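Local coordinates for protein Rho guanyl nucleotide exchange factor (Rom2), putative (Aspergillus fumigatus Af293, PDB 5O51) that probably promotes guanine-nucleotide exchange on Rho-type GTPases as a whole protein, of which this chain is the CNH domain, a beta-propeller, at residues A[36-44]-A[56-65]; A[229-237]-A[270-278]. All coordinates share one frame; numbering follows the deposited sequence.

Interaction 1 (A[36-44]-A[56-65])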
ATOM      1  N   TYR A  36      10.170  -8.104   6.669  1.00 33.43           N
ATOM      2  CA  TYR A  36      10.716  -7.627   5.365  1.00 33.54           C
ATOM      3  C   TYR A  36      10.580  -8.678   4.291  1.00 39.65           C
ATOM      4  O   TYR A  36      10.953  -9.855   4.511  1.00 36.99           O
ATOM      5  CB  TYR A  36      12.239  -7.342   5.438  1.00 35.78           C
ATOM      6  CG  TYR A  36      12.709  -6.375   6.530  1.00 34.23           C
ATOM      7  CD1 TYR A  36      12.728  -5.009   6.336  1.00 38.36           C
ATOM      8  CD2 TYR A  36      13.049  -6.833   7.770  1.00 42.40           C
ATOM      9  CE1 TYR A  36      13.220  -4.147   7.331  1.00 39.96           C
ATOM     10  CE2 TYR A  36      13.480  -5.991   8.796  1.00 44.05           C
ATOM     11  CZ  TYR A  36      13.569  -4.653   8.588  1.00 47.49           C
ATOM     12  OH  TYR A  36      13.988  -3.862   9.652  1.00 52.31           O
ATOM     13  N   GLY A  37      10.117  -8.267   3.102  1.00 34.98           N
ATOM     14  CA  GLY A  37      10.085  -9.160   1.898  1.00 34.15           C
ATOM     15  C   GLY A  37      11.124  -8.677   0.866  1.00 35.39           C
ATOM     16  O   GLY A  37      11.248  -7.474   0.567  1.00 30.64           O
ATOM     17  N   THR A  38      11.940  -9.612   0.405  1.00 32.51           N
ATOM     18  CA  THR A  38      12.942  -9.361  -0.665  1.00 34.82           C
ATOM     19  C   THR A  38      12.843 -10.383  -1.810  1.00 35.85           C
ATOM     20  O   THR A  38      12.004 -11.320  -1.795  1.00 34.01           O
ATOM     21  CB  THR A  38      14.307  -9.509  -0.065  1.00 35.21           C
ATOM     22  OG1 THR A  38      14.559 -10.938   0.112  1.00 34.66           O
ATOM     23  CG2 THR A  38      14.401  -8.781   1.311  1.00 36.34           C
ATOM     24  N   ASP A  39      13.712 -10.218  -2.791  1.00 33.59           N
ATOM     25  CA  ASP A  39      13.849 -11.179  -3.924  1.00 38.74           C
ATOM     26  C   ASP A  39      14.265 -12.613  -3.514  1.00 38.18           C
ATOM     27  O   ASP A  39      13.843 -13.528  -4.136  1.00 37.71           O
ATOM     28  CB  ASP A  39      14.748 -10.576  -5.031  1.00 39.77           C
ATOM     29  CG  ASP A  39      14.005  -9.622  -5.891  1.00 43.94           C
ATOM     30  OD1 ASP A  39      12.748  -9.568  -5.786  1.00 42.48           O
ATOM     31  OD2 ASP A  39      14.645  -8.901  -6.678  1.00 56.20           O
ATOM     32  N   SER A  40      14.854 -12.805  -2.342  1.00 42.08           N
ATOM     33  CA  SER A  40      15.343 -14.098  -1.908  1.00 48.88           C
ATOM     34  C   SER A  40      14.639 -14.743  -0.714  1.00 48.16           C
ATOM     35  O   SER A  40      14.775 -15.971  -0.507  1.00 64.97           O
ATOM     36  CB  SER A  40      16.744 -13.913  -1.374  1.00 54.05           C
ATOM     37  OG  SER A  40      16.562 -13.737   0.046  1.00 48.28           O
ATOM     38  N   GLY A  41      14.004 -13.956   0.133  1.00 44.69           N
ATOM     39  CA  GLY A  41      13.474 -14.448   1.418  1.00 41.14           C
ATOM     40  C   GLY A  41      12.705 -13.376   2.222  1.00 37.22           C
ATOM     41  O   GLY A  41      12.633 -12.249   1.808  1.00 35.18           O
ATOM     42  N   ILE A  42      12.125 -13.801   3.344  1.00 38.01           N
ATOM     43  CA  ILE A  42      11.419 -12.986   4.336  1.00 32.06           C
ATOM     44  C   ILE A  42      12.243 -13.030   5.630  1.00 34.20           C
ATOM     45  O   ILE A  42      12.721 -14.126   6.097  1.00 29.15           O
ATOM     46  CB  ILE A  42       9.997 -13.497   4.502  1.00 34.76           C
ATOM     47  CG1 ILE A  42       9.225 -13.324   3.193  1.00 35.88           C
ATOM     48  CG2 ILE A  42       9.207 -12.729   5.597  1.00 34.60           C
ATOM     49  CD1 ILE A  42       7.899 -14.043   3.183  1.00 36.86           C
ATOM     50  N   PHE A  43      12.429 -11.845   6.219  1.00 32.42           N
ATOM     51  CA  PHE A  43      13.238 -11.651   7.447  1.00 31.80           C
ATOM     52  C   PHE A  43      12.397 -10.944   8.513  1.00 31.64           C
ATOM     53  O   PHE A  43      11.428 -10.192   8.176  1.00 28.37           O
ATOM     54  CB  PHE A  43      14.481 -10.837   7.139  1.00 34.86           C
ATOM     55  CG  PHE A  43      15.444 -11.451   6.092  1.00 34.73           C
ATOM     56  CD1 PHE A  43      15.239 -11.267   4.719  1.00 37.61           C
ATOM     57  CD2 PHE A  43      16.578 -12.175   6.503  1.00 33.10           C
ATOM     58  CE1 PHE A  43      16.109 -11.850   3.782  1.00 40.62           C
ATOM     59  CE2 PHE A  43      17.467 -12.735   5.584  1.00 33.53           C
ATOM     60  CZ  PHE A  43      17.246 -12.544   4.207  1.00 37.83           C
ATOM     61  N   ILE A  44      12.765 -11.138   9.785  1.00 33.76           N
ATOM     62  CA  ILE A  44      12.143 -10.411  10.931  1.00 31.24           C
ATOM     63  C   ILE A  44      13.206  -9.822  11.811  1.00 35.49           C
ATOM     64  O   ILE A  44      14.264 -10.445  12.018  1.00 36.33           O
ATOM     65  CB  ILE A  44      11.175 -11.301  11.723  1.00 39.00           C
ATOM     66  CG1 ILE A  44      10.475 -10.550  12.847  1.00 37.21           C
ATOM     67  CG2 ILE A  44      11.818 -12.542  12.351  1.00 40.66           C
ATOM     68  CD1 ILE A  44       9.155 -11.194  13.219  1.00 37.72           C
ATOM     69  N   PRO A  56      18.521  -8.649  11.281  1.00 38.50           N
ATOM     70  CA  PRO A  56      17.286  -9.353  10.947  1.00 37.59           C
ATOM     71  C   PRO A  56      17.581 -10.875  10.756  1.00 44.23           C
ATOM     72  O   PRO A  56      18.651 -11.207  10.283  1.00 37.12           O
ATOM     73  CB  PRO A  56      16.876  -8.726   9.617  1.00 34.14           C
ATOM     74  CG  PRO A  56      17.559  -7.412   9.593  1.00 39.12           C
ATOM     75  CD  PRO A  56      18.818  -7.553  10.355  1.00 35.97           C
ATOM     76  N   ARG A  57      16.630 -11.753  11.026  1.00 41.76           N
ATOM     77  CA  ARG A  57      16.831 -13.221  10.792  1.00 42.89           C
ATOM     78  C   ARG A  57      15.865 -13.804   9.780  1.00 35.70           C
ATOM     79  O   ARG A  57      14.724 -13.374   9.685  1.00 31.66           O
ATOM     80  CB  ARG A  57      16.723 -14.005  12.103  1.00 44.68           C
ATOM     81  CG  ARG A  57      15.547 -13.715  12.977  1.00 52.30           C
ATOM     82  CD  ARG A  57      15.491 -14.688  14.201  1.00 58.99           C
ATOM     83  NE  ARG A  57      14.108 -14.706  14.660  1.00 53.18           N
ATOM     84  CZ  ARG A  57      13.176 -15.570  14.279  1.00 51.81           C
ATOM     85  NH1 ARG A  57      13.480 -16.642  13.575  1.00 62.18           N
ATOM     86  NH2 ARG A  57      11.926 -15.395  14.689  1.00 52.89           N
ATOM     87  N   ARG A  58      16.351 -14.736   9.004  1.00 31.72           N
ATOM     88  CA  ARG A  58      15.603 -15.310   7.927  1.00 35.24           C
ATOM     89  C   ARG A  58      14.578 -16.194   8.556  1.00 38.93           C
ATOM     90  O   ARG A  58      14.907 -17.010   9.461  1.00 34.89           O
ATOM     91  CB  ARG A  58      16.525 -16.123   7.010  1.00 37.10           C
ATOM     92  CG  ARG A  58      15.824 -17.040   6.021  1.00 38.42           C
ATOM     93  CD  ARG A  58      16.858 -17.756   5.140  1.00 36.65           C
ATOM     94  NE  ARG A  58      17.478 -16.866   4.165  1.00 39.29           N
ATOM     95  CZ  ARG A  58      17.024 -16.594   2.945  1.00 35.21           C
ATOM     96  NH1 ARG A  58      15.920 -17.158   2.507  1.00 41.93           N
ATOM     97  NH2 ARG A  58      17.667 -15.709   2.152  1.00 35.96           N
ATOM     98  N   VAL A  59      13.342 -16.072   8.086  1.00 40.89           N
ATOM     99  CA  VAL A  59      12.237 -16.880   8.637  1.00 38.48           C
ATOM    100  C   VAL A  59      11.512 -17.696   7.614  1.00 40.79           C
ATOM    101  O   VAL A  59      10.934 -18.725   7.967  1.00 34.99           O
ATOM    102  CB  VAL A  59      11.136 -16.104   9.393  1.00 39.78           C
ATOM    103  CG1 VAL A  59      11.681 -15.624  10.719  1.00 44.20           C
ATOM    104  CG2 VAL A  59      10.465 -14.976   8.542  1.00 36.02           C
ATOM    105  N   LEU A  60      11.435 -17.218   6.396  1.00 35.62           N
ATOM    106  CA  LEU A  60      10.832 -18.032   5.350  1.00 37.67           C
ATOM    107  C   LEU A  60      11.683 -17.947   4.100  1.00 41.37           C
ATOM    108  O   LEU A  60      12.210 -16.850   3.774  1.00 36.15           O
ATOM    109  CB  LEU A  60       9.426 -17.591   5.043  1.00 37.87           C
ATOM    110  CG  LEU A  60       8.414 -17.882   6.136  1.00 41.57           C
ATOM    111  CD1 LEU A  60       7.158 -17.019   5.985  1.00 43.73           C
ATOM    112  CD2 LEU A  60       8.110 -19.361   6.190  1.00 43.76           C
ATOM    113  N   ASP A  61      11.865 -19.092   3.400  1.00 40.23           N
ATOM    114  CA  ASP A  61      12.422 -19.048   2.048  1.00 45.25           C
ATOM    115  C   ASP A  61      11.247 -18.787   1.123  1.00 50.84           C
ATOM    116  O   ASP A  61      10.180 -19.369   1.284  1.00 75.40           O
ATOM    117  CB  ASP A  61      13.168 -20.337   1.651  1.00 44.88           C
ATOM    118  CG  ASP A  61      14.346 -20.638   2.591  1.00 50.73           C
ATOM    119  OD1 ASP A  61      14.836 -19.720   3.323  1.00 47.97           O
ATOM    120  OD2 ASP A  61      14.759 -21.802   2.594  1.00 51.51           O
ATOM    121  N   ALA A  62      11.456 -17.944   0.151  1.00 46.58           N
ATOM    122  CA  ALA A  62      10.377 -17.517  -0.769  1.00 49.59           C
ATOM    123  C   ALA A  62      11.028 -16.484  -1.577  1.00 47.46           C
ATOM    124  O   ALA A  62      11.799 -15.687  -1.030  1.00 55.76           O
ATOM    125  CB  ALA A  62       9.162 -16.928  -0.071  1.00 50.20           C
ATOM    126  N   SER A  63      10.698 -16.470  -2.848  1.00 41.75           N
ATOM    127  CA  SER A  63      11.421 -15.683  -3.782  1.00 45.28           C
ATOM    128  C   SER A  63      10.510 -14.666  -4.436  1.00 40.90           C
ATOM    129  O   SER A  63       9.326 -14.886  -4.506  1.00 39.66           O
ATOM    130  CB  SER A  63      12.102 -16.644  -4.793  1.00 52.44           C
ATOM    131  OG  SER A  63      11.351 -16.777  -5.975  1.00 58.13           O
ATOM    132  N   GLN A  64      11.077 -13.551  -4.913  1.00 41.81           N
ATOM    133  CA  GLN A  64      10.316 -12.480  -5.585  1.00 45.45           C
ATOM    134  C   GLN A  64       9.144 -11.955  -4.735  1.00 40.41           C
ATOM    135  O   GLN A  64       8.034 -11.835  -5.242  1.00 37.77           O
ATOM    136  CB  GLN A  64       9.749 -13.003  -6.904  1.00 53.80           C
ATOM    137  CG  GLN A  64      10.757 -13.717  -7.777  1.00 66.00           C
ATOM    138  CD  GLN A  64      11.791 -12.766  -8.282  1.00 67.89           C
ATOM    139  OE1 GLN A  64      11.468 -11.771  -8.934  1.00 75.31           O
ATOM    140  NE2 GLN A  64      13.054 -13.068  -8.006  1.00 75.79           N
ATOM    141  N   VAL A  65       9.370 -11.732  -3.442  1.00 39.24           N
ATOM    142  CA  VAL A  65       8.272 -11.274  -2.520  1.00 34.17           C
ATOM    143  C   VAL A  65       8.004  -9.796  -2.786  1.00 31.65           C
ATOM    144  O   VAL A  65       8.820  -8.945  -2.426  1.00 41.62           O
ATOM    145  CB  VAL A  65       8.587 -11.488  -1.043  1.00 34.71           C
ATOM    146  CG1 VAL A  65       7.389 -11.037  -0.197  1.00 34.05           C
ATOM    147  CG2 VAL A  65       8.888 -12.981  -0.786  1.00 36.37           C
TER
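I42 and V59 meet at the centre of an antiparallel pairing, where a classic beta bulge sets V59 and L60 together opposite I42. The carbonyl O of I42 takes a straight bond from V59 N at 2.9 Å and a weak one from L60 N. On the face that carries I42, I44 and L60 the packing is tight: I44 CG2 presses on V59 CG1 at 3.5 Å, closer than ordinary carbon contact. The same I44 methyl also lies over one face of the R57 guanidinium, because I44 carries CG1 anti to its own N (chi1 -177°) and tucks CG2 between N and the carbonyl carbon. I42 lies alongside L60 and crosses V65 at about a right angle, I42 CG1 to V65 CG2 4.0 Å.

The other face is looser and more polar. R58 runs past F43, whose CE2 touches R58 CB at 3.8 Å, then bends at chi3 (-72°). This brings its NH2 to S40 OG at 3.1 Å and its NH1 into a salt bridge with D61 OD1. Past S40, Q64 N still reaches D39 O at 2.9 Å, though both residues lie toward solvent, and the D39 carboxylate is hydrogen-bonded to N23 through OD1.

Strand 57-61 is the outer edge of this four-stranded blade. I42 packs on V79 of the next blade, as does V65, the first residue of that blade's strand 65-71.

Interaction 2 (A[229-237]-A[270-278]); sequences KPIHIERMN and PNAFALSYP
With CG2 anti to its own N, I231 swings that methyl to the edge of the F273 ring, close to its plane, with I231 CG2 3.7 Å from F273 CD1. H232 (chi1 176°) slides past the same phenylalanine in the opposite direction, its CD2 4.0 Å from F273 CB. The setting is the middle of a beta-propeller, where the innermost strands of two successive blades, 230-236 and 272-276, run nearly parallel, 15° apart. No direct hydrogen bond links them; side chains make the contact. A classic bulge, in which I231 and H232 both face N243, lets these two consecutive residues point toward the neighbouring blade. F273, in turn, meets the ring of W266.

Farther along, the character changes from aromatic to mixed. L275 CD2 sits against the bent chain of E234, 3.4 Å from its OE2, and lies 3.8 Å from M236 SD, the side chains of L275 and M236 meeting tip to tip. The M236 methyl CE also reaches the edge of the Y277 ring.

The E234 carboxylate has a partner on its own strand: H232 NE2 donates to E234 OE1 at 2.8 Å, with the oxygen in the imidazole plane and using its anti lone pair. This bond should restrict the rotation of both groups. A water molecule bridges the strands, accepting from L275 N at 2.8 Å and donating only weakly to E234 OE1.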
ATOM      1  N   LYS A 229      -3.658   7.827 -13.234  1.00 57.06           N
ATOM      2  CA  LYS A 229      -3.320   6.790 -12.289  1.00 51.86           C
ATOM      3  C   LYS A 229      -3.849   7.240 -10.953  1.00 45.43           C
ATOM      4  O   LYS A 229      -3.226   8.099 -10.314  1.00 44.31           O
ATOM      5  CB  LYS A 229      -1.842   6.540 -12.241  1.00 54.34           C
ATOM      6  CG  LYS A 229      -1.159   6.347 -13.573  1.00 61.74           C
ATOM      7  CD  LYS A 229       0.261   5.833 -13.333  1.00 66.74           C
ATOM      8  CE  LYS A 229       1.118   5.922 -14.582  1.00 74.65           C
ATOM      9  NZ  LYS A 229       0.563   5.054 -15.659  1.00 81.82           N
ATOM     10  N   PRO A 230      -5.021   6.710 -10.558  1.00 45.13           N
ATOM     11  CA  PRO A 230      -5.559   6.959  -9.247  1.00 41.52           C
ATOM     12  C   PRO A 230      -4.853   6.026  -8.279  1.00 45.85           C
ATOM     13  O   PRO A 230      -4.835   4.806  -8.488  1.00 48.39           O
ATOM     14  CB  PRO A 230      -7.035   6.561  -9.368  1.00 40.68           C
ATOM     15  CG  PRO A 230      -7.245   6.247 -10.821  1.00 44.92           C
ATOM     16  CD  PRO A 230      -5.927   5.822 -11.321  1.00 44.96           C
ATOM     17  N   ILE A 231      -4.302   6.602  -7.223  1.00 39.21           N
ATOM     18  CA  ILE A 231      -3.403   5.868  -6.333  1.00 39.10           C
ATOM     19  C   ILE A 231      -4.005   5.705  -4.947  1.00 35.76           C
ATOM     20  O   ILE A 231      -3.888   4.654  -4.383  1.00 38.07           O
ATOM     21  CB  ILE A 231      -2.070   6.605  -6.216  1.00 33.09           C
ATOM     22  CG1 ILE A 231      -1.432   6.872  -7.603  1.00 38.26           C
ATOM     23  CG2 ILE A 231      -1.182   5.899  -5.238  1.00 33.54           C
ATOM     24  CD1 ILE A 231      -1.128   5.657  -8.432  1.00 40.92           C
ATOM     25  N   HIS A 232      -4.591   6.747  -4.373  1.00 34.20           N
ATOM     26  CA  HIS A 232      -4.918   6.681  -2.948  1.00 38.59           C
ATOM     27  C   HIS A 232      -6.074   7.603  -2.605  1.00 40.41           C
ATOM     28  O   HIS A 232      -6.130   8.756  -3.099  1.00 38.58           O
ATOM     29  CB  HIS A 232      -3.673   7.024  -2.095  1.00 35.64           C
ATOM     30  CG  HIS A 232      -3.918   7.087  -0.627  1.00 41.75           C
ATOM     31  ND1 HIS A 232      -4.138   5.959   0.138  1.00 50.41           N
ATOM     32  CD2 HIS A 232      -3.992   8.140   0.227  1.00 44.95           C
ATOM     33  CE1 HIS A 232      -4.337   6.312   1.394  1.00 47.92           C
ATOM     34  NE2 HIS A 232      -4.261   7.630   1.475  1.00 49.46           N
ATOM     35  N   ILE A 233      -6.901   7.122  -1.671  1.00 38.26           N
ATOM     36  CA  ILE A 233      -8.099   7.816  -1.208  1.00 44.77           C
ATOM     37  C   ILE A 233      -8.085   7.883   0.298  1.00 45.60           C
ATOM     38  O   ILE A 233      -7.840   6.879   0.958  1.00 47.16           O
ATOM     39  CB  ILE A 233      -9.396   7.053  -1.491  1.00 48.58           C
ATOM     40  CG1 ILE A 233      -9.543   6.745  -2.929  1.00 47.83           C
ATOM     41  CG2 ILE A 233     -10.622   7.884  -1.045  1.00 57.54           C
ATOM     42  CD1 ILE A 233     -10.659   5.749  -3.197  1.00 59.35           C
ATOM     43  N   GLU A 234      -8.396   9.043   0.846  1.00 47.43           N
ATOM     44  CA  GLU A 234      -8.368   9.234   2.289  1.00 55.51           C
ATOM     45  C   GLU A 234      -9.598  10.016   2.749  1.00 56.23           C
ATOM     46  O   GLU A 234      -9.904  11.085   2.216  1.00 52.39           O
ATOM     47  CB  GLU A 234      -7.104  10.001   2.641  1.00 60.88           C
ATOM     48  CG  GLU A 234      -6.870  10.149   4.131  1.00 68.82           C
ATOM     49  CD  GLU A 234      -5.747   9.296   4.736  1.00 65.59           C
ATOM     50  OE1 GLU A 234      -5.073   8.443   4.076  1.00 52.43           O
ATOM     51  OE2 GLU A 234      -5.558   9.522   5.946  1.00 62.61           O
ATOM     52  N   ARG A 235     -10.266   9.518   3.786  1.00 60.62           N
ATOM     53  CA  ARG A 235     -11.428  10.191   4.381  1.00 55.98           C
ATOM     54  C   ARG A 235     -10.950  11.313   5.284  1.00 51.54           C
ATOM     55  O   ARG A 235     -10.030  11.133   6.057  1.00 49.44           O
ATOM     56  CB  ARG A 235     -12.225   9.157   5.159  1.00 64.43           C
ATOM     57  CG  ARG A 235     -13.510   9.663   5.794  1.00 83.01           C
ATOM     58  CD  ARG A 235     -14.547   8.538   5.938  1.00 82.48           C
ATOM     59  NE  ARG A 235     -15.888   9.028   6.268  1.00 86.60           N
ATOM     60  CZ  ARG A 235     -16.653   9.792   5.473  1.00 93.46           C
ATOM     61  NH1 ARG A 235     -16.240  10.209   4.271  1.00100.47           N
ATOM     62  NH2 ARG A 235     -17.853  10.172   5.886  1.00 95.13           N
ATOM     63  N   MET A 236     -11.533  12.501   5.181  1.00 53.98           N
ATOM     64  CA  MET A 236     -11.313  13.556   6.223  1.00 65.72           C
ATOM     65  C   MET A 236     -12.627  14.300   6.525  1.00 60.07           C
ATOM     66  O   MET A 236     -13.128  15.040   5.679  1.00 54.96           O
ATOM     67  CB  MET A 236     -10.232  14.548   5.793  1.00 69.01           C
ATOM     68  CG  MET A 236      -9.030  13.920   5.085  1.00 73.99           C
ATOM     69  SD  MET A 236      -7.762  15.120   4.672  1.00 77.63           S
ATOM     70  CE  MET A 236      -7.234  15.728   6.284  1.00 74.80           C
ATOM     71  N   ASN A 237     -13.209  14.067   7.705  1.00 62.63           N
ATOM     72  CA  ASN A 237     -14.579  14.541   8.015  1.00 60.98           C
ATOM     73  C   ASN A 237     -15.518  13.816   7.052  1.00 58.95           C
ATOM     74  O   ASN A 237     -15.316  12.619   6.788  1.00 70.33           O
ATOM     75  CB  ASN A 237     -14.703  16.076   7.850  1.00 60.07           C
ATOM     76  CG  ASN A 237     -13.505  16.815   8.397  1.00 72.95           C
ATOM     77  OD1 ASN A 237     -12.956  17.724   7.735  1.00 87.28           O
ATOM     78  ND2 ASN A 237     -13.071  16.425   9.608  1.00 67.42           N
ATOM     79  N   PRO A 270       4.260  10.568  -8.574  1.00 36.66           N
ATOM     80  CA  PRO A 270       4.237   9.761  -7.325  1.00 33.45           C
ATOM     81  C   PRO A 270       3.486   8.439  -7.506  1.00 37.48           C
ATOM     82  O   PRO A 270       2.507   8.377  -8.248  1.00 34.44           O
ATOM     83  CB  PRO A 270       3.569  10.693  -6.288  1.00 36.83           C
ATOM     84  CG  PRO A 270       2.925  11.859  -7.113  1.00 35.09           C
ATOM     85  CD  PRO A 270       3.768  11.938  -8.368  1.00 36.45           C
ATOM     86  N   ASN A 271       3.992   7.389  -6.870  1.00 33.37           N
ATOM     87  CA  ASN A 271       3.357   6.061  -6.911  1.00 32.09           C
ATOM     88  C   ASN A 271       2.793   5.708  -5.505  1.00 32.15           C
ATOM     89  O   ASN A 271       2.264   4.628  -5.325  1.00 33.62           O
ATOM     90  CB  ASN A 271       4.353   4.971  -7.429  1.00 32.31           C
ATOM     91  CG  ASN A 271       5.657   4.925  -6.632  1.00 37.11           C
ATOM     92  OD1 ASN A 271       5.644   5.059  -5.410  1.00 37.24           O
ATOM     93  ND2 ASN A 271       6.775   4.718  -7.301  1.00 38.31           N
ATOM     94  N   ALA A 272       2.955   6.578  -4.501  1.00 30.80           N
ATOM     95  CA  ALA A 272       2.385   6.298  -3.154  1.00 32.91           C
ATOM     96  C   ALA A 272       2.204   7.577  -2.372  1.00 34.46           C
ATOM     97  O   ALA A 272       2.893   8.593  -2.672  1.00 33.35           O
ATOM     98  CB  ALA A 272       3.271   5.283  -2.401  1.00 33.92           C
ATOM     99  N   PHE A 273       1.302   7.538  -1.379  1.00 32.12           N
ATOM    100  CA  PHE A 273       0.953   8.704  -0.603  1.00 30.33           C
ATOM    101  C   PHE A 273       0.786   8.337   0.874  1.00 35.94           C
ATOM    102  O   PHE A 273       0.393   7.245   1.184  1.00 34.16           O
ATOM    103  CB  PHE A 273      -0.412   9.287  -1.106  1.00 36.91           C
ATOM    104  CG  PHE A 273      -0.342   9.934  -2.469  1.00 34.47           C
ATOM    105  CD1 PHE A 273      -0.459   9.179  -3.614  1.00 34.41           C
ATOM    106  CD2 PHE A 273      -0.070  11.266  -2.590  1.00 37.34           C
ATOM    107  CE1 PHE A 273      -0.360   9.767  -4.868  1.00 33.06           C
ATOM    108  CE2 PHE A 273       0.048  11.875  -3.827  1.00 31.74           C
ATOM    109  CZ  PHE A 273      -0.095  11.121  -4.962  1.00 32.84           C
ATOM    110  N   ALA A 274       1.056   9.280   1.759  1.00 33.75           N
ATOM    111  CA  ALA A 274       0.679   9.197   3.146  1.00 37.75           C
ATOM    112  C   ALA A 274       0.263  10.531   3.734  1.00 40.33           C
ATOM    113  O   ALA A 274       0.832  11.599   3.384  1.00 38.61           O
ATOM    114  CB  ALA A 274       1.838   8.666   3.930  1.00 40.40           C
ATOM    115  N   LEU A 275      -0.703  10.468   4.646  1.00 40.80           N
ATOM    116  CA  LEU A 275      -1.181  11.651   5.377  1.00 46.77           C
ATOM    117  C   LEU A 275      -0.724  11.644   6.846  1.00 45.99           C
ATOM    118  O   LEU A 275      -0.974  10.701   7.589  1.00 45.70           O
ATOM    119  CB  LEU A 275      -2.691  11.744   5.219  1.00 55.37           C
ATOM    120  CG  LEU A 275      -3.430  12.890   5.928  1.00 72.23           C
ATOM    121  CD1 LEU A 275      -2.861  14.283   5.633  1.00 77.18           C
ATOM    122  CD2 LEU A 275      -4.901  12.820   5.563  1.00 75.74           C
ATOM    123  N   SER A 276       0.007  12.673   7.255  1.00 45.96           N
ATOM    124  CA  SER A 276       0.354  12.904   8.671  1.00 42.75           C
ATOM    125  C   SER A 276       0.090  14.375   9.033  1.00 41.42           C
ATOM    126  O   SER A 276       1.002  15.225   9.004  1.00 44.37           O
ATOM    127  CB  SER A 276       1.790  12.504   8.936  1.00 43.82           C
ATOM    128  OG  SER A 276       2.030  12.547  10.301  1.00 47.81           O
ATOM    129  N   TYR A 277      -1.163  14.659   9.360  1.00 41.88           N
ATOM    130  CA  TYR A 277      -1.689  16.051   9.564  1.00 47.02           C
ATOM    131  C   TYR A 277      -0.685  16.941  10.286  1.00 46.67           C
ATOM    132  O   TYR A 277      -0.081  16.485  11.244  1.00 55.59           O
ATOM    133  CB  TYR A 277      -3.069  16.058  10.260  1.00 52.11           C
ATOM    134  CG  TYR A 277      -3.837  17.377  10.009  1.00 55.68           C
ATOM    135  CD1 TYR A 277      -3.496  18.539  10.726  1.00 55.35           C
ATOM    136  CD2 TYR A 277      -4.895  17.470   9.059  1.00 54.85           C
ATOM    137  CE1 TYR A 277      -4.140  19.739  10.497  1.00 55.22           C
ATOM    138  CE2 TYR A 277      -5.545  18.706   8.836  1.00 55.61           C
ATOM    139  CZ  TYR A 277      -5.130  19.822   9.558  1.00 51.74           C
ATOM    140  OH  TYR A 277      -5.688  21.072   9.422  1.00 62.65           O
ATOM    141  N   PRO A 278      -0.410  18.180   9.825  1.00 45.18           N
ATOM    142  CA  PRO A 278      -1.010  18.863   8.682  1.00 43.62           C
ATOM    143  C   PRO A 278      -0.281  18.587   7.326  1.00 47.79           C
ATOM    144  O   PRO A 278      -0.384  19.419   6.412  1.00 39.21           O
ATOM    145  CB  PRO A 278      -0.843  20.344   9.095  1.00 39.36           C
ATOM    146  CG  PRO A 278       0.472  20.341   9.760  1.00 36.69           C
ATOM    147  CD  PRO A 278       0.653  19.013  10.426  1.00 40.43           C
TER
HETATM  148  O   HOH W   1      -1.823   7.930   5.015  1.00 52.86           O

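In the fold
From the N terminus, strand 8-12 joins strand 327-333 near the other end of the chain, closing the ring of seven four-stranded blades. Interaction 1 comes next: it closes the short connection between residues 44 and 56 and completes one blade by laying its outermost strand beside the third, and its last residue already opens the following blade. Interaction 2 opens much later and spans 32 residues, the rest of one blade, to bring that blade's innermost strand beside the innermost strand of the next blade. The two contacts follow in series, neither nesting nor crossing. They sit on opposite sides of the chain's centre, nearest atoms about 15 Å apart: one builds a blade, the other joins two blades beside the central axis.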